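Local atomic coordinates of twitching motility pilus retraction protein (Geobacter sulfurreducens PCA, PDB entry 5ZFQ), a protein that probably acts as a hexameric ATPase motor that uses ATP hydrolysis to drive retraction of type IV pili, the movement behind twitching motility. Residues L282-E287 / R317-R321; V260-N264 / I325-Y329; Q277-Q281 / I320-I325. One frame throughout, in Å; residues are numbered along the deposited sequence.

Interaction 1. Residues L282-E287 / R317-R321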
loop_
_atom_site.group_PDB
_atom_site.type_symbol
_atom_site.label_atom_id
_atom_site.label_comp_id
_atom_site.label_asym_id
_atom_site.label_seq_id
_atom_site.Cartn_x
_atom_site.Cartn_y
_atom_site.Cartn_z
ATOM N N LEU A 282 -28.464 -13.198 -2.351
ATOM C CA LEU A 282 -29.176 -12.498 -3.402
ATOM C C LEU A 282 -30.438 -13.242 -3.778
ATOM O O LEU A 282 -31.478 -12.626 -4.024
ATOM C CB LEU A 282 -28.303 -12.331 -4.635
ATOM C CG LEU A 282 -27.447 -11.083 -4.757
ATOM C CD1 LEU A 282 -26.534 -11.244 -5.974
ATOM C CD2 LEU A 282 -28.327 -9.856 -4.887
ATOM N N SER A 283 -30.341 -14.573 -3.819
ATOM C CA SER A 283 -31.465 -15.383 -4.272
ATOM C C SER A 283 -32.615 -15.213 -3.294
ATOM O O SER A 283 -33.783 -15.243 -3.683
ATOM C CB SER A 283 -31.080 -16.872 -4.425
ATOM O OG SER A 283 -30.592 -17.446 -3.222
ATOM N N PHE A 284 -32.262 -15.001 -2.031
ATOM C CA PHE A 284 -33.239 -14.870 -0.959
ATOM C C PHE A 284 -33.893 -13.473 -0.908
ATOM O O PHE A 284 -35.122 -13.366 -0.794
ATOM C CB PHE A 284 -32.565 -15.214 0.386
ATOM C CG PHE A 284 -33.420 -14.936 1.591
ATOM C CD1 PHE A 284 -34.795 -15.202 1.581
ATOM C CD2 PHE A 284 -32.851 -14.428 2.751
ATOM C CE1 PHE A 284 -35.593 -14.946 2.699
ATOM C CE2 PHE A 284 -33.640 -14.173 3.875
ATOM C CZ PHE A 284 -35.018 -14.436 3.839
ATOM N N VAL A 285 -33.081 -12.418 -1.007
ATOM C CA VAL A 285 -33.553 -11.075 -0.664
ATOM C C VAL A 285 -33.918 -10.193 -1.874
ATOM O O VAL A 285 -34.685 -9.228 -1.724
ATOM C CB VAL A 285 -32.504 -10.300 0.207
ATOM C CG1 VAL A 285 -32.088 -11.103 1.426
ATOM C CG2 VAL A 285 -31.302 -9.896 -0.617
ATOM N N LEU A 286 -33.387 -10.517 -3.055
ATOM C CA LEU A 286 -33.654 -9.736 -4.273
ATOM C C LEU A 286 -35.128 -9.780 -4.613
ATOM O O LEU A 286 -35.705 -10.866 -4.728
ATOM C CB LEU A 286 -32.838 -10.269 -5.450
ATOM C CG LEU A 286 -32.520 -9.375 -6.649
ATOM C CD1 LEU A 286 -31.904 -8.041 -6.215
ATOM C CD2 LEU A 286 -31.582 -10.102 -7.598
ATOM N N GLU A 287 -35.751 -8.610 -4.742
ATOM C CA GLU A 287 -37.185 -8.554 -5.031
ATOM C C GLU A 287 -37.423 -7.894 -6.374
ATOM O O GLU A 287 -38.539 -7.901 -6.895
ATOM C CB GLU A 287 -37.955 -7.818 -3.926
ATOM C CG GLU A 287 -38.097 -8.609 -2.617
ATOM C CD GLU A 287 -38.797 -9.969 -2.802
ATOM O OE1 GLU A 287 -39.633 -10.108 -3.737
ATOM O OE2 GLU A 287 -38.489 -10.905 -2.019
ATOM N N ARG A 317 -34.591 -17.422 -8.646
ATOM C CA ARG A 317 -33.854 -17.497 -7.391
ATOM C C ARG A 317 -32.932 -18.712 -7.397
ATOM O O ARG A 317 -31.811 -18.651 -6.877
ATOM C CB ARG A 317 -34.799 -17.571 -6.189
ATOM C CG ARG A 317 -35.692 -16.376 -6.007
ATOM C CD ARG A 317 -36.453 -16.465 -4.679
ATOM N NE ARG A 317 -37.462 -15.415 -4.581
ATOM C CZ ARG A 317 -37.196 -14.146 -4.281
ATOM N NH1 ARG A 317 -35.945 -13.758 -4.039
ATOM N NH2 ARG A 317 -38.187 -13.257 -4.229
ATOM N N ASN A 318 -33.414 -19.811 -7.987
ATOM C CA ASN A 318 -32.601 -21.014 -8.150
ATOM C C ASN A 318 -31.444 -20.744 -9.133
ATOM O O ASN A 318 -30.288 -21.082 -8.851
ATOM C CB ASN A 318 -33.465 -22.203 -8.612
ATOM C CG ASN A 318 -34.418 -22.714 -7.514
ATOM O OD1 ASN A 318 -34.647 -22.044 -6.493
ATOM N ND2 ASN A 318 -34.986 -23.894 -7.732
ATOM N N LEU A 319 -31.737 -20.109 -10.262
ATOM C CA LEU A 319 -30.677 -19.740 -11.195
ATOM C C LEU A 319 -29.562 -18.913 -10.528
ATOM O O LEU A 319 -28.378 -19.186 -10.738
ATOM C CB LEU A 319 -31.255 -18.973 -12.385
ATOM C CG LEU A 319 -32.176 -19.784 -13.302
ATOM C CD1 LEU A 319 -32.576 -18.946 -14.524
ATOM C CD2 LEU A 319 -31.527 -21.115 -13.704
ATOM N N ILE A 320 -29.925 -17.923 -9.714
ATOM C CA ILE A 320 -28.908 -17.130 -9.019
ATOM C C ILE A 320 -28.081 -17.972 -8.031
ATOM O O ILE A 320 -26.853 -17.934 -8.063
ATOM C CB ILE A 320 -29.538 -15.921 -8.293
ATOM C CG1 ILE A 320 -30.065 -14.921 -9.324
ATOM C CG2 ILE A 320 -28.518 -15.223 -7.417
ATOM C CD1 ILE A 320 -30.959 -13.862 -8.756
ATOM N N ARG A 321 -28.745 -18.755 -7.188
ATOM C CA ARG A 321 -28.053 -19.550 -6.173
ATOM C C ARG A 321 -27.152 -20.648 -6.752
ATOM O O ARG A 321 -26.103 -20.971 -6.190
ATOM C CB ARG A 321 -29.070 -20.186 -5.231
ATOM C CG ARG A 321 -28.510 -20.536 -3.873
ATOM C CD ARG A 321 -29.530 -21.293 -3.059
ATOM N NE ARG A 321 -29.998 -22.459 -3.806
ATOM C CZ ARG A 321 -31.203 -22.554 -4.363
ATOM N NH1 ARG A 321 -32.083 -21.545 -4.231
ATOM N NH2 ARG A 321 -31.523 -23.652 -5.046
#

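Interaction 2. Residues V260-N264 / I325-Y329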
loop_
_atom_site.group_PDB
_atom_site.type_symbol
_atom_site.label_atom_id
_atom_site.label_comp_id
_atom_site.label_asym_id
_atom_site.label_seq_id
_atom_site.Cartn_x
_atom_site.Cartn_y
_atom_site.Cartn_z
ATOM N N VAL A 260 -28.907 -9.143 -15.594
ATOM C CA VAL A 260 -27.829 -10.125 -15.606
ATOM C C VAL A 260 -26.474 -9.477 -15.294
ATOM O O VAL A 260 -25.685 -9.981 -14.496
ATOM C CB VAL A 260 -27.752 -10.857 -16.987
ATOM C CG1 VAL A 260 -26.542 -11.786 -17.052
ATOM C CG2 VAL A 260 -29.050 -11.612 -17.264
ATOM N N GLN A 261 -26.210 -8.351 -15.936
ATOM C CA GLN A 261 -24.973 -7.626 -15.694
ATOM C C GLN A 261 -24.911 -7.112 -14.256
ATOM O O GLN A 261 -23.846 -7.112 -13.640
ATOM C CB GLN A 261 -24.867 -6.491 -16.691
ATOM C CG GLN A 261 -23.584 -5.751 -16.705
ATOM C CD GLN A 261 -23.651 -4.598 -17.685
ATOM O OE1 GLN A 261 -23.859 -3.454 -17.276
ATOM N NE2 GLN A 261 -23.484 -4.886 -18.985
ATOM N N THR A 262 -26.067 -6.713 -13.721
ATOM C CA THR A 262 -26.177 -6.229 -12.344
ATOM C C THR A 262 -25.876 -7.321 -11.315
ATOM O O THR A 262 -25.108 -7.106 -10.371
ATOM C CB THR A 262 -27.583 -5.678 -12.042
ATOM O OG1 THR A 262 -27.807 -4.475 -12.792
ATOM C CG2 THR A 262 -27.738 -5.403 -10.539
ATOM N N ILE A 263 -26.496 -8.485 -11.497
ATOM C CA ILE A 263 -26.330 -9.595 -10.562
ATOM C C ILE A 263 -24.885 -10.105 -10.566
ATOM O O ILE A 263 -24.309 -10.360 -9.504
ATOM C CB ILE A 263 -27.319 -10.742 -10.894
ATOM C CG1 ILE A 263 -28.743 -10.334 -10.489
ATOM C CG2 ILE A 263 -26.902 -12.052 -10.218
ATOM C CD1 ILE A 263 -29.828 -11.046 -11.260
ATOM N N ASN A 264 -24.283 -10.216 -11.752
ATOM C CA ASN A 264 -22.888 -10.661 -11.854
ATOM C C ASN A 264 -21.945 -9.712 -11.132
ATOM O O ASN A 264 -21.034 -10.150 -10.423
ATOM C CB ASN A 264 -22.460 -10.818 -13.316
ATOM C CG ASN A 264 -22.888 -12.155 -13.915
ATOM O OD1 ASN A 264 -22.837 -13.195 -13.245
ATOM N ND2 ASN A 264 -23.302 -12.135 -15.184
ATOM N N ILE A 325 -26.384 -17.537 -13.878
ATOM C CA ILE A 325 -26.944 -16.189 -13.961
ATOM C C ILE A 325 -27.314 -15.716 -15.388
ATOM O O ILE A 325 -28.359 -15.097 -15.592
ATOM C CB ILE A 325 -25.961 -15.191 -13.277
ATOM C CG1 ILE A 325 -25.959 -15.453 -11.765
ATOM C CG2 ILE A 325 -26.348 -13.743 -13.544
ATOM C CD1 ILE A 325 -24.753 -14.902 -11.018
ATOM N N HIS A 326 -26.467 -16.014 -16.364
ATOM C CA HIS A 326 -26.758 -15.746 -17.772
ATOM C C HIS A 326 -28.168 -16.215 -18.175
ATOM O O HIS A 326 -28.891 -15.520 -18.901
ATOM C CB HIS A 326 -25.703 -16.424 -18.660
ATOM C CG HIS A 326 -25.530 -17.897 -18.394
ATOM N ND1 HIS A 326 -25.271 -18.410 -17.138
ATOM C CD2 HIS A 326 -25.575 -18.963 -19.230
ATOM C CE1 HIS A 326 -25.167 -19.726 -17.211
ATOM N NE2 HIS A 326 -25.351 -20.089 -18.469
ATOM N N GLN A 327 -28.556 -17.387 -17.672
ATOM C CA GLN A 327 -29.846 -17.999 -17.989
ATOM C C GLN A 327 -31.082 -17.226 -17.496
ATOM O O GLN A 327 -32.196 -17.478 -17.962
ATOM C CB GLN A 327 -29.896 -19.416 -17.419
ATOM C CG GLN A 327 -28.899 -20.379 -18.041
ATOM C CD GLN A 327 -29.263 -21.819 -17.765
ATOM O OE1 GLN A 327 -30.394 -22.118 -17.385
ATOM N NE2 GLN A 327 -28.309 -22.723 -17.958
ATOM N N ILE A 328 -30.891 -16.305 -16.558
ATOM C CA ILE A 328 -31.984 -15.494 -16.049
ATOM C C ILE A 328 -32.723 -14.808 -17.190
ATOM O O ILE A 328 -33.953 -14.706 -17.182
ATOM C CB ILE A 328 -31.464 -14.435 -15.033
ATOM C CG1 ILE A 328 -31.193 -15.087 -13.673
ATOM C CG2 ILE A 328 -32.443 -13.269 -14.867
ATOM C CD1 ILE A 328 -30.433 -14.189 -12.714
ATOM N N TYR A 329 -31.959 -14.373 -18.186
ATOM C CA TYR A 329 -32.488 -13.589 -19.298
ATOM C C TYR A 329 -33.640 -14.293 -20.021
ATOM O O TYR A 329 -34.590 -13.653 -20.487
ATOM C CB TYR A 329 -31.364 -13.265 -20.282
ATOM C CG TYR A 329 -31.781 -12.299 -21.362
ATOM C CD1 TYR A 329 -31.929 -10.936 -21.091
ATOM C CD2 TYR A 329 -32.034 -12.748 -22.657
ATOM C CE1 TYR A 329 -32.316 -10.055 -22.086
ATOM C CE2 TYR A 329 -32.416 -11.875 -23.652
ATOM C CZ TYR A 329 -32.561 -10.533 -23.367
ATOM O OH TYR A 329 -32.945 -9.680 -24.375
#

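Interaction 3. Residues Q277-Q281 / I320-I325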
loop_
_atom_site.group_PDB
_atom_site.type_symbol
_atom_site.label_atom_id
_atom_site.label_comp_id
_atom_site.label_asym_id
_atom_site.label_seq_id
_atom_site.Cartn_x
_atom_site.Cartn_y
_atom_site.Cartn_z
ATOM N N GLN A 277 -21.871 -17.629 -0.909
ATOM C CA GLN A 277 -22.736 -17.020 0.105
ATOM C C GLN A 277 -23.608 -15.894 -0.491
ATOM O O GLN A 277 -24.832 -15.833 -0.265
ATOM C CB GLN A 277 -21.935 -16.443 1.272
ATOM C CG GLN A 277 -22.881 -15.784 2.281
ATOM C CD GLN A 277 -22.204 -14.937 3.336
ATOM O OE1 GLN A 277 -21.002 -14.699 3.291
ATOM N NE2 GLN A 277 -22.986 -14.479 4.301
ATOM N N VAL A 278 -22.956 -15.003 -1.237
ATOM C CA VAL A 278 -23.582 -13.785 -1.717
ATOM C C VAL A 278 -24.684 -14.105 -2.711
ATOM O O VAL A 278 -25.754 -13.491 -2.682
ATOM C CB VAL A 278 -22.533 -12.847 -2.329
ATOM C CG1 VAL A 278 -23.159 -11.897 -3.350
ATOM C CG2 VAL A 278 -21.828 -12.080 -1.210
ATOM N N ARG A 279 -24.433 -15.095 -3.560
ATOM C CA ARG A 279 -25.462 -15.611 -4.448
ATOM C C ARG A 279 -26.668 -16.189 -3.685
ATOM O O ARG A 279 -27.820 -16.009 -4.099
ATOM C CB ARG A 279 -24.870 -16.685 -5.359
ATOM C CG ARG A 279 -23.987 -16.164 -6.482
ATOM C CD ARG A 279 -23.787 -17.253 -7.508
ATOM N NE ARG A 279 -23.228 -18.460 -6.902
ATOM C CZ ARG A 279 -21.935 -18.760 -6.931
ATOM N NH1 ARG A 279 -21.091 -17.933 -7.554
ATOM N NH2 ARG A 279 -21.490 -19.873 -6.353
ATOM N N ALA A 280 -26.393 -16.896 -2.587
ATOM C CA ALA A 280 -27.447 -17.470 -1.751
ATOM C C ALA A 280 -28.259 -16.356 -1.122
ATOM O O ALA A 280 -29.481 -16.416 -1.081
ATOM C CB ALA A 280 -26.857 -18.384 -0.679
ATOM N N GLN A 281 -27.557 -15.330 -0.652
ATOM C CA GLN A 281 -28.183 -14.127 -0.131
ATOM C C GLN A 281 -29.040 -13.419 -1.171
ATOM O O GLN A 281 -30.205 -13.063 -0.908
ATOM C CB GLN A 281 -27.122 -13.162 0.380
ATOM C CG GLN A 281 -26.804 -13.319 1.846
ATOM C CD GLN A 281 -25.571 -12.548 2.231
ATOM O OE1 GLN A 281 -24.510 -12.711 1.616
ATOM N NE2 GLN A 281 -25.699 -11.683 3.231
ATOM N N ILE A 320 -29.925 -17.923 -9.714
ATOM C CA ILE A 320 -28.908 -17.130 -9.019
ATOM C C ILE A 320 -28.081 -17.972 -8.031
ATOM O O ILE A 320 -26.853 -17.934 -8.063
ATOM C CB ILE A 320 -29.538 -15.921 -8.293
ATOM C CG1 ILE A 320 -30.065 -14.921 -9.324
ATOM C CG2 ILE A 320 -28.518 -15.223 -7.417
ATOM C CD1 ILE A 320 -30.959 -13.862 -8.756
ATOM N N ARG A 321 -28.745 -18.755 -7.188
ATOM C CA ARG A 321 -28.053 -19.550 -6.173
ATOM C C ARG A 321 -27.152 -20.648 -6.752
ATOM O O ARG A 321 -26.103 -20.971 -6.190
ATOM C CB ARG A 321 -29.070 -20.186 -5.231
ATOM C CG ARG A 321 -28.510 -20.536 -3.873
ATOM C CD ARG A 321 -29.530 -21.293 -3.059
ATOM N NE ARG A 321 -29.998 -22.459 -3.806
ATOM C CZ ARG A 321 -31.203 -22.554 -4.363
ATOM N NH1 ARG A 321 -32.083 -21.545 -4.231
ATOM N NH2 ARG A 321 -31.523 -23.652 -5.046
ATOM N N GLU A 322 -27.567 -21.229 -7.869
ATOM C CA GLU A 322 -26.813 -22.327 -8.461
ATOM C C GLU A 322 -25.844 -21.837 -9.544
ATOM O O GLU A 322 -25.294 -22.644 -10.311
ATOM C CB GLU A 322 -27.764 -23.383 -9.042
ATOM C CG GLU A 322 -28.683 -24.070 -8.016
ATOM C CD GLU A 322 -27.923 -24.794 -6.899
ATOM O OE1 GLU A 322 -26.919 -25.478 -7.206
ATOM O OE2 GLU A 322 -28.343 -24.689 -5.718
ATOM N N ASP A 323 -25.662 -20.515 -9.608
ATOM C CA ASP A 323 -24.641 -19.883 -10.444
ATOM C C ASP A 323 -24.869 -20.131 -11.942
ATOM O O ASP A 323 -23.975 -20.540 -12.671
ATOM C CB ASP A 323 -23.256 -20.370 -10.009
ATOM C CG ASP A 323 -22.127 -19.610 -10.666
ATOM O OD1 ASP A 323 -22.332 -18.438 -11.072
ATOM O OD2 ASP A 323 -21.031 -20.211 -10.773
ATOM N N LYS A 324 -26.093 -19.871 -12.382
ATOM C CA LYS A 324 -26.473 -19.962 -13.782
ATOM C C LYS A 324 -27.076 -18.623 -14.210
ATOM O O LYS A 324 -28.138 -18.580 -14.826
ATOM C CB LYS A 324 -27.478 -21.106 -13.993
ATOM C CG LYS A 324 -26.864 -22.494 -14.245
ATOM C CD LYS A 324 -25.414 -22.418 -14.762
ATOM C CE LYS A 324 -24.716 -23.796 -14.788
ATOM N NZ LYS A 324 -24.420 -24.352 -13.426
ATOM N N ILE A 325 -26.384 -17.537 -13.878
ATOM C CA ILE A 325 -26.944 -16.189 -13.961
ATOM C C ILE A 325 -27.314 -15.716 -15.388
ATOM O O ILE A 325 -28.359 -15.097 -15.592
ATOM C CB ILE A 325 -25.961 -15.191 -13.277
ATOM C CG1 ILE A 325 -25.959 -15.453 -11.765
ATOM C CG2 ILE A 325 -26.348 -13.743 -13.544
ATOM C CD1 ILE A 325 -24.753 -14.902 -11.018
#

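Interaction 1. Residues L282-E287 / R317-R321
With CG of R317 anti to its carbonyl carbon (chi1 -62°) and the chain extended from CG to NE, the guanidinium group is carried past S283 to the point where helix 275-285 gives way to strand 286-296. There NH1 donates to two backbone carbonyls. Its bond to S283 O is 2.6 Å long and fairly straight, 160° at the hydrogen; that oxygen lies in the guanidinium plane, while NH1 itself is tilted out of the carbonyl plane. The second bond joins NH1 to L286 O (3.0 Å), this time with the donor in the carbonyl plane. Since L286 is the first residue to leave the helical conformation, one nitrogen ties the last helical turn to the start of the strand, and the positive charge probably gains from lying at the carbonyl end of the helix. NH2 adds a salt bridge to E287 OE2 at 3.2 Å; its hydrogen bond is weak and poorly directed, and the two flat groups are turned 50° apart.

Beside this polar end the backbones come close, S283 CA to R317 CA 4.5 Å. S283 OG bonds back to A280 O and rests against CB of R321. The side chain of I320 spans the apolar side, its CG2 meeting L282 CB at 4.0 Å and its CD1 meeting L286 CD2, the two chains crossing at about a right angle. L286 also packs on L151 and L153 of the parallel strand 150-155. Through R317 and I320, helix 314-321 is joined to a helix-to-strand junction of the RecA-like core expected in secretion-type ATPases.

Interaction 2. Residues V260-N264 / I325-Y329
Helix 259-268 and the turn that leads into helix 328-333 approach most closely at V260 and H326, whose CA atoms are 6.1 Å apart. The contact is an apolar interface on the helical flank of the RecA-like ATPase domain, and no hydrogen bonds link its two segments. V260 uses both methyls: CG1 packs on CG2 of I325 at 4.0 Å and on the backbone of H326, while CG2 faces the start of the following helix, with CB of Y329 4.1 Å away. The ring of Y329 leads elsewhere, and its hydroxyl is hydrogen-bonded to E371.

I325 points at helix 259-268 and lies between several neighbours. Its CG1 stands anti to the carbonyl carbon (chi1 -69°), which brings the CD1 end against CG2 of I263 (3.7 Å), the two side chains crossing at a slant. I325 also runs alongside N264 in the opposite sense, so that its aliphatic branches lie against the side-chain amide. An alanine here would remove CG1, CG2 and CD1 and would probably open a gap between V260, I263 and N264. I328 also points toward this helix and packs on I316 and I320 of helix 314-321 and on M310 of strand 303-310. I263 and I328 reach toward each other and meet tip to tip, CD1 to CD1, at 3.5 Å.

Interaction 3. Residues Q277-Q281 / I320-I325
A Schellman motif ends helix 314-321, and R279 of helix 275-285 packs against it. The motif shows in the bonds from D323 N to I320 O (3.2 Å) and from K324 N to L319 O, with D323 as the C-prime residue in a conformation of positive phi (63°). This turn sets the side chain of D323 beside R279. The R279 chain bends at chi3 (-56°), and the bend lays the guanidinium flat against D323: CB of D323 sits over the centre of one guanidinium face, 3.6 Å from NE, and the carboxylate is stacked on the same group with the planes only 12° apart. The pairing is probably one of charges alone; R279 NH1 and D323 OD1 are 3.8 Å apart, a long salt bridge in which no N-H points at the oxygen.

Nearer its backbone, the aliphatic part of R279 runs past the carbonyl of I320, with CD 3.2 Å from I320 O, the oxygen that already accepts the bond from D323 N. In return I320 CG2 approaches the backbone oxygen of R279 at 3.5 Å. A280 gives the closest backbone approach, its CA 4.9 Å from that of R321; with no more than a methyl on A280, CG of R321 can come within 3.9 Å of A280 CA. Beyond it the R321 guanidinium turns back to its own side, to weak bonds with OE2 of E322 and OD1 of N318.

R279 also touches V267 and I325 touches I263, both on helix 259-268, so the capped end of helix 314-321 sits between that helix and helix 275-285. P369 of a second subunit packs on R321, and the far side of helix 275-285 bonds to the same subunit, through Q277 to H255 and R265.

Interactions 1 and 3 are consecutive parts of one helix pairing, 275-285 with 314-321, their centres about 6 Å apart; they share I320 and R321. Interaction 2, with its centre about 11 Å from that of interaction 1 and 10 Å from that of interaction 3, extends the packing to helices 259-268 and 328-333. I320 links the three contacts: its CG1 lies 3.5 Å from I328 CD1 and its CD1 3.9 Å from I263 CD1. I325 joins interactions 2 and 3. Interaction 1 also abuts strand 150-155, which leads into a probable Walker A loop (G156 to S163), while interactions 1 and 3 both border a second subunit of the hexamer.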